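Long-range contacts in putative uncharacterized protein TTHB189 (Thermus thermophilus, PDB 2ZCA), which probably takes part in CRISPR-based adaptive immunity against viruses and plasmids as a Cse2 (CasB) family protein of the type I-E system: residues Gly74-Gly79 and Asp127-Leu132; Arg80-Ala85 and Ala147-Glu152; Arg24-Arg29 and Gly36-Ala41. All coordinates share one frame; numbering follows the deposited sequence.

Contact 1. Residues Gly74-Gly79 and Asp127-Leu132; sequences GDHQVG and DFARLL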
ATOM      1  N   GLY A  74       9.584   4.444   4.187  1.00 14.71           N
ATOM      2  CA  GLY A  74      10.186   3.877   2.993  1.00 13.07           C
ATOM      3  C   GLY A  74      10.900   2.546   3.146  1.00 14.25           C
ATOM      4  O   GLY A  74      11.712   2.176   2.298  1.00 14.80           O
ATOM      5  N   ASP A  75      10.607   1.812   4.213  1.00 15.16           N
ATOM      6  CA  ASP A  75      11.262   0.524   4.420  1.00 14.79           C
ATOM      7  C   ASP A  75      10.660  -0.561   3.532  1.00 15.26           C
ATOM      8  O   ASP A  75       9.838  -1.369   3.969  1.00 12.94           O
ATOM      9  CB  ASP A  75      11.181   0.114   5.894  1.00 15.94           C
ATOM     10  CG  ASP A  75      11.960  -1.163   6.187  1.00 16.36           C
ATOM     11  OD1 ASP A  75      12.888  -1.493   5.416  1.00 19.09           O
ATOM     12  OD2 ASP A  75      11.656  -1.827   7.197  1.00 15.08           O
ATOM     13  N   HIS A  76      11.079  -0.567   2.274  1.00 15.12           N
ATOM     14  CA  HIS A  76      10.600  -1.553   1.314  1.00 16.26           C
ATOM     15  C   HIS A  76      11.422  -2.834   1.424  1.00 17.40           C
ATOM     16  O   HIS A  76      12.644  -2.812   1.291  1.00 18.91           O
ATOM     17  CB  HIS A  76      10.689  -0.991  -0.106  1.00 17.50           C
ATOM     18  CG  HIS A  76      10.457  -2.015  -1.173  1.00 20.62           C
ATOM     19  ND1 HIS A  76      11.484  -2.598  -1.883  1.00 23.29           N
ATOM     20  CD2 HIS A  76       9.316  -2.594  -1.619  1.00 19.51           C
ATOM     21  CE1 HIS A  76      10.989  -3.492  -2.720  1.00 21.20           C
ATOM     22  NE2 HIS A  76       9.675  -3.508  -2.580  1.00 23.19           N
ATOM     23  N   GLN A  77      10.740  -3.945   1.683  1.00 16.46           N
ATOM     24  CA  GLN A  77      11.388  -5.245   1.808  1.00 17.02           C
ATOM     25  C   GLN A  77      10.837  -6.159   0.721  1.00 17.29           C
ATOM     26  O   GLN A  77       9.766  -6.748   0.880  1.00 15.88           O
ATOM     27  CB  GLN A  77      11.101  -5.853   3.182  1.00 17.22           C
ATOM     28  CG  GLN A  77      11.666  -5.073   4.361  1.00 22.31           C
ATOM     29  CD  GLN A  77      13.183  -5.117   4.425  1.00 26.73           C
ATOM     30  OE1 GLN A  77      13.792  -6.177   4.272  1.00 26.57           O
ATOM     31  NE2 GLN A  77      13.801  -3.963   4.670  1.00 27.37           N
ATOM     32  N   VAL A  78      11.561  -6.267  -0.386  1.00 17.78           N
ATOM     33  CA  VAL A  78      11.123  -7.106  -1.491  1.00 19.75           C
ATOM     34  C   VAL A  78      10.882  -8.537  -1.023  1.00 17.70           C
ATOM     35  O   VAL A  78      11.702  -9.115  -0.309  1.00 18.35           O
ATOM     36  CB  VAL A  78      12.164  -7.111  -2.641  1.00 20.44           C
ATOM     37  CG1 VAL A  78      13.514  -7.563  -2.121  1.00 23.18           C
ATOM     38  CG2 VAL A  78      11.692  -8.024  -3.769  1.00 22.23           C
ATOM     39  N   GLY A  79       9.744  -9.100  -1.411  1.00 16.82           N
ATOM     40  CA  GLY A  79       9.435 -10.464  -1.020  1.00 17.47           C
ATOM     41  C   GLY A  79       8.606 -10.601   0.245  1.00 17.76           C
ATOM     42  O   GLY A  79       7.880 -11.585   0.409  1.00 19.22           O
ATOM     43  N   ASP A 127       6.785  -5.366   1.023  1.00 12.14           N
ATOM     44  CA  ASP A 127       7.003  -5.159  -0.405  1.00 13.51           C
ATOM     45  C   ASP A 127       5.955  -4.187  -0.937  1.00 12.65           C
ATOM     46  O   ASP A 127       4.817  -4.577  -1.196  1.00 11.15           O
ATOM     47  CB  ASP A 127       6.891  -6.497  -1.152  1.00 12.98           C
ATOM     48  CG  ASP A 127       7.390  -6.419  -2.591  1.00 16.95           C
ATOM     49  OD1 ASP A 127       7.137  -5.401  -3.266  1.00 14.15           O
ATOM     50  OD2 ASP A 127       8.025  -7.389  -3.058  1.00 16.49           O
ATOM     51  N   PHE A 128       6.348  -2.925  -1.108  1.00 11.89           N
ATOM     52  CA  PHE A 128       5.433  -1.896  -1.592  1.00 11.27           C
ATOM     53  C   PHE A 128       5.162  -1.963  -3.088  1.00 10.97           C
ATOM     54  O   PHE A 128       4.169  -1.420  -3.569  1.00 11.59           O
ATOM     55  CB  PHE A 128       5.961  -0.516  -1.195  1.00 11.72           C
ATOM     56  CG  PHE A 128       5.765  -0.204   0.259  1.00 10.61           C
ATOM     57  CD1 PHE A 128       4.507   0.143   0.744  1.00 12.24           C
ATOM     58  CD2 PHE A 128       6.822  -0.302   1.157  1.00 11.16           C
ATOM     59  CE1 PHE A 128       4.304   0.386   2.104  1.00 11.99           C
ATOM     60  CE2 PHE A 128       6.628  -0.060   2.521  1.00 10.98           C
ATOM     61  CZ  PHE A 128       5.369   0.283   2.992  1.00 10.54           C
ATOM     62  N   ALA A 129       6.037  -2.638  -3.825  1.00 11.70           N
ATOM     63  CA  ALA A 129       5.846  -2.792  -5.257  1.00 12.12           C
ATOM     64  C   ALA A 129       4.689  -3.768  -5.460  1.00 11.34           C
ATOM     65  O   ALA A 129       3.756  -3.495  -6.214  1.00  9.42           O
ATOM     66  CB  ALA A 129       7.119  -3.328  -5.903  1.00 12.82           C
ATOM     67  N   ARG A 130       4.746  -4.905  -4.774  1.00 11.40           N
ATOM     68  CA  ARG A 130       3.678  -5.897  -4.881  1.00 11.27           C
ATOM     69  C   ARG A 130       2.398  -5.340  -4.268  1.00  9.61           C
ATOM     70  O   ARG A 130       1.299  -5.642  -4.723  1.00  8.25           O
ATOM     71  CB  ARG A 130       4.074  -7.208  -4.174  1.00 12.39           C
ATOM     72  CG  ARG A 130       3.003  -8.305  -4.231  1.00 18.84           C
ATOM     73  CD  ARG A 130       2.483  -8.555  -5.656  1.00 23.36           C
ATOM     74  NE  ARG A 130       3.494  -9.097  -6.563  1.00 28.26           N
ATOM     75  CZ  ARG A 130       3.793 -10.390  -6.684  1.00 29.89           C
ATOM     76  NH1 ARG A 130       3.157 -11.299  -5.954  1.00 28.59           N
ATOM     77  NH2 ARG A 130       4.722 -10.775  -7.549  1.00 30.82           N
ATOM     78  N   LEU A 131       2.531  -4.516  -3.235  1.00  9.70           N
ATOM     79  CA  LEU A 131       1.345  -3.942  -2.616  1.00  9.60           C
ATOM     80  C   LEU A 131       0.547  -3.116  -3.633  1.00  7.56           C
ATOM     81  O   LEU A 131      -0.676  -3.234  -3.712  1.00  8.52           O
ATOM     82  CB  LEU A 131       1.725  -3.068  -1.413  1.00  9.20           C
ATOM     83  CG  LEU A 131       0.528  -2.465  -0.668  1.00 12.23           C
ATOM     84  CD1 LEU A 131      -0.408  -3.583  -0.209  1.00 14.04           C
ATOM     85  CD2 LEU A 131       1.012  -1.649   0.529  1.00 11.83           C
ATOM     86  N   LEU A 132       1.229  -2.285  -4.416  1.00  7.96           N
ATOM     87  CA  LEU A 132       0.522  -1.476  -5.405  1.00  9.30           C
ATOM     88  C   LEU A 132      -0.038  -2.346  -6.530  1.00  9.60           C
ATOM     89  O   LEU A 132      -1.184  -2.175  -6.936  1.00  7.32           O
ATOM     90  CB  LEU A 132       1.436  -0.399  -5.999  1.00  9.34           C
ATOM     91  CG  LEU A 132       0.784   0.437  -7.107  1.00 11.48           C
ATOM     92  CD1 LEU A 132      -0.463   1.131  -6.564  1.00 11.64           C
ATOM     93  CD2 LEU A 132       1.777   1.455  -7.646  1.00  9.94           C
TER
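Asp127 meets His76 and Gly79 from the N-cap position of helix 128-136, so one carboxylate both caps the helix and ties the loop 74-79 to it. The capping bonds come first: Arg130 N donates to Asp127 OD1 at 2.9 Å, arriving 53° out of the carboxylate plane, while Ala129 N adds a weak bond to the same oxygen. Across the contact the work is divided. Gly79 N gives a nearly straight bond (172°) to Asp127 OD2, 2.9 Å long and on the anti side. His76 NE2 offers OD1 a weaker one at 3.2 Å, the ring and the carboxylate lying with their planes perpendicular. Two sound bonds, one on each oxygen, with two weaker ones at OD1, should limit the carboxylate's rotation, and these donors probably favour its charged form. Beside Asp127, His76 turns the CD2 edge of its ring to Phe128 N, while Leu8 and Lys12 of helix 3-15 also touch the His76 side chain. The remaining contacts are van der Waals ones. Phe128 packs on Leu68 of helix 56-71 and presents the edge of its ring to the loop, with CD2 4.0 Å from His76 CA and CE2 3.8 Å from Asp75 O.

Contact 2. Residues Arg80-Ala85 and Ala147-Glu152; sequences RTLARA and ARWARE
With chi1 at 66°, Thr81 places OG1 between its own backbone N and carbonyl carbon, and Glu152, its CG anti to the carbonyl carbon (chi1 -53°) and its chain extended from there, brings its carboxylate up to meet it. Thr81 is the N-cap of helix 82-90, and its OG1 serves twice: it accepts from Arg84 N at 3.2 Å and donates to Glu152 OE1 at 2.9 Å, approaching 60° out of the carboxylate plane. The buried glutamate of helix 144-155 thus sits near the start of a neighbouring helix, whose N-terminal N-H groups would probably stabilise its charge. Water 1 strengthens that link, giving a hydrogen to OE1 and taking one from Ala83 N. The other oxygen, OE2, faces a counter-ion one helical turn back: Arg148 holds it side-on through NE (2.9 Å) and NH1, both from the same face of the carboxylate, and NH1 also reaches Asp134. Between the helices, Ala83 CB fits against Trp149 O at 3.5 Å, and Leu82 CD2 lies 4.0 Å from Trp149 CH2; the indole's NE1 bonds Asp134. Arg84 lays its chain across Glu152 and sends NH1 to Gly79 O. Its NE donates at 2.7 Å to water 2, which passes a hydrogen to Glu152 O.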
ATOM      1  N   ARG A  80       8.712  -9.630   1.148  1.00 14.88           N
ATOM      2  CA  ARG A  80       7.942  -9.679   2.382  1.00 12.20           C
ATOM      3  C   ARG A  80       6.614  -8.975   2.151  1.00 13.07           C
ATOM      4  O   ARG A  80       6.471  -7.786   2.437  1.00 12.35           O
ATOM      5  CB  ARG A  80       8.702  -9.002   3.527  1.00 13.29           C
ATOM      6  CG  ARG A  80       8.004  -9.149   4.876  1.00 14.40           C
ATOM      7  CD  ARG A  80       8.957  -8.921   6.037  1.00 16.86           C
ATOM      8  NE  ARG A  80       8.350  -9.280   7.317  1.00 15.66           N
ATOM      9  CZ  ARG A  80       7.718  -8.431   8.121  1.00 16.67           C
ATOM     10  NH1 ARG A  80       7.604  -7.153   7.786  1.00 17.50           N
ATOM     11  NH2 ARG A  80       7.207  -8.863   9.268  1.00 13.96           N
ATOM     12  N   THR A  81       5.643  -9.715   1.626  1.00 12.26           N
ATOM     13  CA  THR A  81       4.329  -9.146   1.336  1.00 11.84           C
ATOM     14  C   THR A  81       3.562  -8.851   2.609  1.00 11.22           C
ATOM     15  O   THR A  81       3.866  -9.402   3.670  1.00 10.94           O
ATOM     16  CB  THR A  81       3.479 -10.102   0.482  1.00 13.22           C
ATOM     17  OG1 THR A  81       3.176 -11.275   1.245  1.00 11.91           O
ATOM     18  CG2 THR A  81       4.229 -10.499  -0.777  1.00 14.70           C
ATOM     19  N   LEU A  82       2.563  -7.980   2.504  1.00 10.23           N
ATOM     20  CA  LEU A  82       1.755  -7.632   3.659  1.00 10.22           C
ATOM     21  C   LEU A  82       1.134  -8.890   4.258  1.00 10.69           C
ATOM     22  O   LEU A  82       1.067  -9.030   5.477  1.00  9.16           O
ATOM     23  CB  LEU A  82       0.650  -6.641   3.267  1.00  9.39           C
ATOM     24  CG  LEU A  82      -0.304  -6.230   4.397  1.00  9.80           C
ATOM     25  CD1 LEU A  82       0.487  -5.733   5.604  1.00 10.54           C
ATOM     26  CD2 LEU A  82      -1.239  -5.138   3.899  1.00 11.75           C
ATOM     27  N   ALA A  83       0.691  -9.812   3.403  1.00 10.38           N
ATOM     28  CA  ALA A  83       0.078 -11.047   3.890  1.00  8.91           C
ATOM     29  C   ALA A  83       1.060 -11.849   4.735  1.00 10.66           C
ATOM     30  O   ALA A  83       0.690 -12.385   5.779  1.00  9.07           O
ATOM     31  CB  ALA A  83      -0.418 -11.898   2.719  1.00  9.88           C
ATOM     32  N   ARG A  84       2.306 -11.942   4.279  1.00 10.24           N
ATOM     33  CA  ARG A  84       3.321 -12.673   5.027  1.00 12.79           C
ATOM     34  C   ARG A  84       3.637 -11.940   6.330  1.00 11.87           C
ATOM     35  O   ARG A  84       3.796 -12.561   7.380  1.00 11.72           O
ATOM     36  CB  ARG A  84       4.583 -12.844   4.175  1.00 14.82           C
ATOM     37  CG  ARG A  84       4.390 -13.854   3.041  1.00 20.41           C
ATOM     38  CD  ARG A  84       5.474 -13.789   1.969  1.00 24.70           C
ATOM     39  NE  ARG A  84       5.230 -14.777   0.919  1.00 26.94           N
ATOM     40  CZ  ARG A  84       5.865 -14.813  -0.250  1.00 29.99           C
ATOM     41  NH1 ARG A  84       6.795 -13.909  -0.536  1.00 31.22           N
ATOM     42  NH2 ARG A  84       5.567 -15.753  -1.138  1.00 30.51           N
ATOM     43  N   ALA A  85       3.708 -10.614   6.266  1.00 10.47           N
ATOM     44  CA  ALA A  85       3.990  -9.816   7.453  1.00 11.23           C
ATOM     45  C   ALA A  85       2.872  -9.968   8.481  1.00 11.74           C
ATOM     46  O   ALA A  85       3.124  -9.944   9.689  1.00 10.62           O
ATOM     47  CB  ALA A  85       4.156  -8.345   7.074  1.00 11.71           C
ATOM     48  N   ALA A 147      -7.216 -14.263  -3.158  1.00 10.51           N
ATOM     49  CA  ALA A 147      -6.926 -15.685  -3.018  1.00 12.61           C
ATOM     50  C   ALA A 147      -5.422 -15.905  -2.870  1.00 11.98           C
ATOM     51  O   ALA A 147      -4.991 -16.767  -2.106  1.00 11.11           O
ATOM     52  CB  ALA A 147      -7.453 -16.456  -4.226  1.00 13.56           C
ATOM     53  N   ARG A 148      -4.624 -15.121  -3.592  1.00 10.29           N
ATOM     54  CA  ARG A 148      -3.171 -15.266  -3.515  1.00 10.60           C
ATOM     55  C   ARG A 148      -2.656 -14.803  -2.155  1.00 10.45           C
ATOM     56  O   ARG A 148      -1.691 -15.361  -1.629  1.00 10.20           O
ATOM     57  CB  ARG A 148      -2.475 -14.472  -4.625  1.00 10.88           C
ATOM     58  CG  ARG A 148      -1.088 -15.015  -4.974  1.00 12.84           C
ATOM     59  CD  ARG A 148      -0.227 -13.975  -5.680  1.00 13.91           C
ATOM     60  NE  ARG A 148       0.286 -12.988  -4.733  1.00 14.91           N
ATOM     61  CZ  ARG A 148       0.092 -11.677  -4.835  1.00 14.12           C
ATOM     62  NH1 ARG A 148       0.603 -10.860  -3.922  1.00 14.55           N
ATOM     63  NH2 ARG A 148      -0.611 -11.185  -5.847  1.00 15.81           N
ATOM     64  N   TRP A 149      -3.289 -13.780  -1.586  1.00 11.04           N
ATOM     65  CA  TRP A 149      -2.873 -13.302  -0.273  1.00 10.00           C
ATOM     66  C   TRP A 149      -3.122 -14.421   0.731  1.00 10.98           C
ATOM     67  O   TRP A 149      -2.301 -14.677   1.613  1.00 10.26           O
ATOM     68  CB  TRP A 149      -3.662 -12.048   0.120  1.00 10.78           C
ATOM     69  CG  TRP A 149      -3.093 -10.791  -0.461  1.00 10.38           C
ATOM     70  CD1 TRP A 149      -2.436 -10.660  -1.652  1.00 10.54           C
ATOM     71  CD2 TRP A 149      -3.156  -9.478   0.107  1.00 12.14           C
ATOM     72  NE1 TRP A 149      -2.085  -9.344  -1.860  1.00 10.46           N
ATOM     73  CE2 TRP A 149      -2.516  -8.597  -0.795  1.00 10.38           C
ATOM     74  CE3 TRP A 149      -3.693  -8.958   1.293  1.00 13.88           C
ATOM     75  CZ2 TRP A 149      -2.396  -7.224  -0.550  1.00 13.14           C
ATOM     76  CZ3 TRP A 149      -3.573  -7.589   1.538  1.00 15.11           C
ATOM     77  CH2 TRP A 149      -2.929  -6.741   0.618  1.00 14.49           C
ATOM     78  N   ALA A 150      -4.259 -15.092   0.589  1.00 11.49           N
ATOM     79  CA  ALA A 150      -4.591 -16.192   1.481  1.00 11.64           C
ATOM     80  C   ALA A 150      -3.526 -17.278   1.346  1.00 12.20           C
ATOM     81  O   ALA A 150      -3.114 -17.876   2.339  1.00 11.14           O
ATOM     82  CB  ALA A 150      -5.968 -16.751   1.141  1.00 11.74           C
ATOM     83  N   ARG A 151      -3.078 -17.515   0.115  1.00 12.84           N
ATOM     84  CA  ARG A 151      -2.045 -18.515  -0.161  1.00 14.14           C
ATOM     85  C   ARG A 151      -0.733 -18.131   0.528  1.00 14.93           C
ATOM     86  O   ARG A 151      -0.053 -18.975   1.113  1.00 13.07           O
ATOM     87  CB  ARG A 151      -1.802 -18.623  -1.670  1.00 16.46           C
ATOM     88  CG  ARG A 151      -0.861 -19.757  -2.085  1.00 18.40           C
ATOM     89  CD  ARG A 151      -0.512 -19.679  -3.572  1.00 18.82           C
ATOM     90  NE  ARG A 151       0.431 -18.597  -3.852  1.00 20.77           N
ATOM     91  CZ  ARG A 151       0.675 -18.107  -5.066  1.00 21.05           C
ATOM     92  NH1 ARG A 151       0.042 -18.597  -6.122  1.00 19.32           N
ATOM     93  NH2 ARG A 151       1.557 -17.128  -5.223  1.00 20.76           N
ATOM     94  N   GLU A 152      -0.376 -16.851   0.452  1.00 12.51           N
ATOM     95  CA  GLU A 152       0.856 -16.374   1.074  1.00 13.16           C
ATOM     96  C   GLU A 152       0.781 -16.455   2.598  1.00 13.50           C
ATOM     97  O   GLU A 152       1.751 -16.832   3.259  1.00 15.30           O
ATOM     98  CB  GLU A 152       1.134 -14.924   0.656  1.00 13.25           C
ATOM     99  CG  GLU A 152       1.131 -14.695  -0.847  1.00 13.71           C
ATOM    100  CD  GLU A 152       1.405 -13.248  -1.227  1.00 16.17           C
ATOM    101  OE1 GLU A 152       1.114 -12.345  -0.409  1.00 15.64           O
ATOM    102  OE2 GLU A 152       1.896 -13.012  -2.352  1.00 13.57           O
TER
HETATM  103  O   HOH W   1       0.182  -9.788   0.381  1.00 10.44           O
HETATM  104  O   HOH W   2       4.356 -17.084   2.039  1.00 26.70           O

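Contact 3. Residues Arg24-Arg29 and Gly36-Ala41; sequences RAAFRR and GAYPRA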
ATOM      1  N   ARG A  24       7.359  13.310   2.591  1.00 13.77           N
ATOM      2  CA  ARG A  24       6.943  12.390   3.641  1.00 13.23           C
ATOM      3  C   ARG A  24       5.885  13.049   4.514  1.00 13.75           C
ATOM      4  O   ARG A  24       4.914  12.411   4.907  1.00 14.06           O
ATOM      5  CB  ARG A  24       8.129  11.975   4.521  1.00 15.14           C
ATOM      6  CG  ARG A  24       7.756  10.939   5.588  1.00 16.63           C
ATOM      7  CD  ARG A  24       8.890  10.699   6.580  1.00 20.56           C
ATOM      8  NE  ARG A  24       8.662   9.513   7.408  1.00 20.16           N
ATOM      9  CZ  ARG A  24       7.726   9.406   8.347  1.00 20.65           C
ATOM     10  NH1 ARG A  24       6.905  10.416   8.601  1.00 20.80           N
ATOM     11  NH2 ARG A  24       7.608   8.278   9.038  1.00 20.55           N
ATOM     12  N   ALA A  25       6.078  14.330   4.819  1.00 12.69           N
ATOM     13  CA  ALA A  25       5.126  15.057   5.647  1.00 12.95           C
ATOM     14  C   ALA A  25       3.749  15.061   4.993  1.00 12.93           C
ATOM     15  O   ALA A  25       2.734  14.862   5.665  1.00 12.83           O
ATOM     16  CB  ALA A  25       5.609  16.492   5.871  1.00 15.31           C
ATOM     17  N   ALA A  26       3.713  15.281   3.680  1.00 12.25           N
ATOM     18  CA  ALA A  26       2.445  15.305   2.959  1.00 11.81           C
ATOM     19  C   ALA A  26       1.839  13.907   2.874  1.00 12.19           C
ATOM     20  O   ALA A  26       0.642  13.732   3.102  1.00 11.48           O
ATOM     21  CB  ALA A  26       2.643  15.875   1.560  1.00 11.73           C
ATOM     22  N   PHE A  27       2.663  12.919   2.539  1.00 11.84           N
ATOM     23  CA  PHE A  27       2.179  11.547   2.436  1.00 11.84           C
ATOM     24  C   PHE A  27       1.682  11.042   3.788  1.00 11.46           C
ATOM     25  O   PHE A  27       0.619  10.423   3.879  1.00 10.31           O
ATOM     26  CB  PHE A  27       3.280  10.604   1.932  1.00 11.72           C
ATOM     27  CG  PHE A  27       3.681  10.825   0.498  1.00 14.02           C
ATOM     28  CD1 PHE A  27       2.783  11.346  -0.428  1.00 12.73           C
ATOM     29  CD2 PHE A  27       4.951  10.454   0.059  1.00 13.53           C
ATOM     30  CE1 PHE A  27       3.145  11.492  -1.772  1.00 15.15           C
ATOM     31  CE2 PHE A  27       5.320  10.595  -1.282  1.00 14.66           C
ATOM     32  CZ  PHE A  27       4.415  11.115  -2.198  1.00 12.19           C
ATOM     33  N   ARG A  28       2.453  11.303   4.839  1.00 11.41           N
ATOM     34  CA  ARG A  28       2.074  10.844   6.170  1.00 13.07           C
ATOM     35  C   ARG A  28       0.765  11.482   6.619  1.00 13.51           C
ATOM     36  O   ARG A  28      -0.125  10.800   7.124  1.00 13.67           O
ATOM     37  CB  ARG A  28       3.187  11.153   7.178  1.00 14.38           C
ATOM     38  CG  ARG A  28       2.865  10.706   8.595  1.00 17.38           C
ATOM     39  CD  ARG A  28       2.739   9.185   8.703  1.00 15.35           C
ATOM     40  NE  ARG A  28       2.356   8.775  10.050  1.00 17.79           N
ATOM     41  CZ  ARG A  28       1.150   8.956  10.581  1.00 20.60           C
ATOM     42  NH1 ARG A  28       0.185   9.537   9.877  1.00 22.83           N
ATOM     43  NH2 ARG A  28       0.912   8.573  11.828  1.00 21.23           N
ATOM     44  N   ARG A  29       0.643  12.789   6.426  1.00 14.46           N
ATOM     45  CA  ARG A  29      -0.568  13.486   6.818  1.00 15.66           C
ATOM     46  C   ARG A  29      -1.777  13.041   5.989  1.00 15.36           C
ATOM     47  O   ARG A  29      -2.905  13.057   6.481  1.00 13.81           O
ATOM     48  CB  ARG A  29      -0.365  14.999   6.693  1.00 20.72           C
ATOM     49  CG  ARG A  29      -1.604  15.827   7.006  1.00 26.68           C
ATOM     50  CD  ARG A  29      -2.161  15.516   8.390  1.00 31.20           C
ATOM     51  NE  ARG A  29      -3.336  16.329   8.691  1.00 35.79           N
ATOM     52  CZ  ARG A  29      -4.112  16.164   9.758  1.00 38.65           C
ATOM     53  NH1 ARG A  29      -3.843  15.209  10.638  1.00 39.85           N
ATOM     54  NH2 ARG A  29      -5.161  16.954   9.945  1.00 39.99           N
ATOM     55  N   GLY A  36      -6.022  10.289  -2.337  1.00  9.02           N
ATOM     56  CA  GLY A  36      -6.246  11.179  -3.462  1.00  9.47           C
ATOM     57  C   GLY A  36      -7.076  12.399  -3.127  1.00 10.83           C
ATOM     58  O   GLY A  36      -7.438  13.165  -4.021  1.00 10.08           O
ATOM     59  N   ALA A  37      -7.374  12.591  -1.847  1.00 10.78           N
ATOM     60  CA  ALA A  37      -8.172  13.734  -1.423  1.00 12.56           C
ATOM     61  C   ALA A  37      -7.407  14.686  -0.507  1.00 12.51           C
ATOM     62  O   ALA A  37      -8.015  15.432   0.254  1.00 14.70           O
ATOM     63  CB  ALA A  37      -9.444  13.251  -0.729  1.00 13.84           C
ATOM     64  N   TYR A  38      -6.077  14.651  -0.571  1.00 11.83           N
ATOM     65  CA  TYR A  38      -5.249  15.534   0.251  1.00 11.33           C
ATOM     66  C   TYR A  38      -4.392  16.356  -0.719  1.00 11.33           C
ATOM     67  O   TYR A  38      -3.419  15.857  -1.284  1.00 10.33           O
ATOM     68  CB  TYR A  38      -4.362  14.719   1.207  1.00 11.65           C
ATOM     69  CG  TYR A  38      -3.588  15.579   2.184  1.00 11.60           C
ATOM     70  CD1 TYR A  38      -4.251  16.360   3.131  1.00 14.33           C
ATOM     71  CD2 TYR A  38      -2.196  15.659   2.125  1.00 11.56           C
ATOM     72  CE1 TYR A  38      -3.545  17.206   3.992  1.00 14.05           C
ATOM     73  CE2 TYR A  38      -1.482  16.502   2.983  1.00 12.44           C
ATOM     74  CZ  TYR A  38      -2.166  17.271   3.910  1.00 14.79           C
ATOM     75  OH  TYR A  38      -1.469  18.113   4.751  1.00 18.08           O
ATOM     76  N   PRO A  39      -4.754  17.631  -0.928  1.00 12.01           N
ATOM     77  CA  PRO A  39      -4.032  18.524  -1.839  1.00 12.28           C
ATOM     78  C   PRO A  39      -2.511  18.548  -1.779  1.00 11.47           C
ATOM     79  O   PRO A  39      -1.856  18.451  -2.814  1.00 13.52           O
ATOM     80  CB  PRO A  39      -4.641  19.889  -1.529  1.00 13.15           C
ATOM     81  CG  PRO A  39      -6.059  19.541  -1.217  1.00 13.10           C
ATOM     82  CD  PRO A  39      -5.883  18.342  -0.299  1.00 12.41           C
ATOM     83  N   ARG A  40      -1.937  18.668  -0.586  1.00 10.19           N
ATOM     84  CA  ARG A  40      -0.480  18.752  -0.486  1.00 11.76           C
ATOM     85  C   ARG A  40       0.311  17.535  -0.974  1.00 10.36           C
ATOM     86  O   ARG A  40       1.505  17.642  -1.257  1.00 11.43           O
ATOM     87  CB  ARG A  40      -0.071  19.110   0.946  1.00 15.23           C
ATOM     88  CG  ARG A  40      -0.573  20.483   1.395  1.00 22.43           C
ATOM     89  CD  ARG A  40      -0.100  21.611   0.470  1.00 25.93           C
ATOM     90  NE  ARG A  40      -0.759  22.880   0.782  1.00 31.75           N
ATOM     91  CZ  ARG A  40      -0.518  24.037   0.166  1.00 32.70           C
ATOM     92  NH1 ARG A  40       0.378  24.105  -0.811  1.00 32.14           N
ATOM     93  NH2 ARG A  40      -1.184  25.129   0.526  1.00 34.06           N
ATOM     94  N   ALA A  41      -0.339  16.384  -1.085  1.00 10.44           N
ATOM     95  CA  ALA A  41       0.357  15.195  -1.563  1.00 10.98           C
ATOM     96  C   ALA A  41       0.385  15.147  -3.089  1.00 10.54           C
ATOM     97  O   ALA A  41       1.246  14.502  -3.681  1.00 10.80           O
ATOM     98  CB  ALA A  41      -0.319  13.933  -1.021  1.00 10.47           C
TER
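Arg28 N bonds to Arg24 O at 2.7 Å, the shortest polar bond within the two segments, and it helps hold the last turns of helix 20-29, from which Ala26, Phe27 and Arg29 reach Tyr38, Arg40 and Ala41. The returning chain is held in its own way: Ala41 N bonds to Tyr38 O at 3.1 Å, closing the short 3-10 turn that leads into helix 42-49. This is a helix packed against the loop that follows it and doubles back, and no hydrogen bond passes between the two.

Ala26 lies at the middle of the contact. Its methyl CB touches Arg40 O at 3.5 Å and rests near Ala41, while Tyr44 covers it from helix 42-49. On one flank the Tyr38 ring, carried in by a CG anti to the backbone N (chi1 -174°), brings CE2 to 3.5 Å from Ala26 O. The phenol then runs on to Arg29, where CG meets Tyr38 OH at 3.2 Å and CZ at 3.5 Å. The aliphatic part of Arg29 does the touching here, bent at chi2, and its guanidinium stands nearly perpendicular to the ring. Phe33 meets the Tyr38 ring as well. Phe27 serves the inner side: CD1 is 4.1 Å from Ala41 CB, and the ring continues inward to Leu11, Leu14, Ala66 and Ala70.

Methyls, ring carbons and an arginine stem meet one another and also the oxygens of Ala26, Arg40 and Tyr38, so cohesion across this contact probably comes mainly from van der Waals contact and the burial of apolar surface.

In the fold
Contacts 1 and 2 belong together. Their segments alternate along the chain, their centres are 12 Å apart, and they join directly through Arg84 NH1 on Gly79 O and Asp127 N on Arg80 O; helices 128-136 and 144-155 are also consecutive. Both rely on a carboxylate near a helix start: in contact 1 it caps its own helix, in contact 2 it comes from another helix, with a water and an arginine. Both acids are buried, though contact 1 as a whole is only partly so. Contact 3 lies across the chain's centre from contact 2, about 15 Å away between nearest atoms. It is partly buried, local in sequence and made of van der Waals contacts, without a hydrogen bond between its segments.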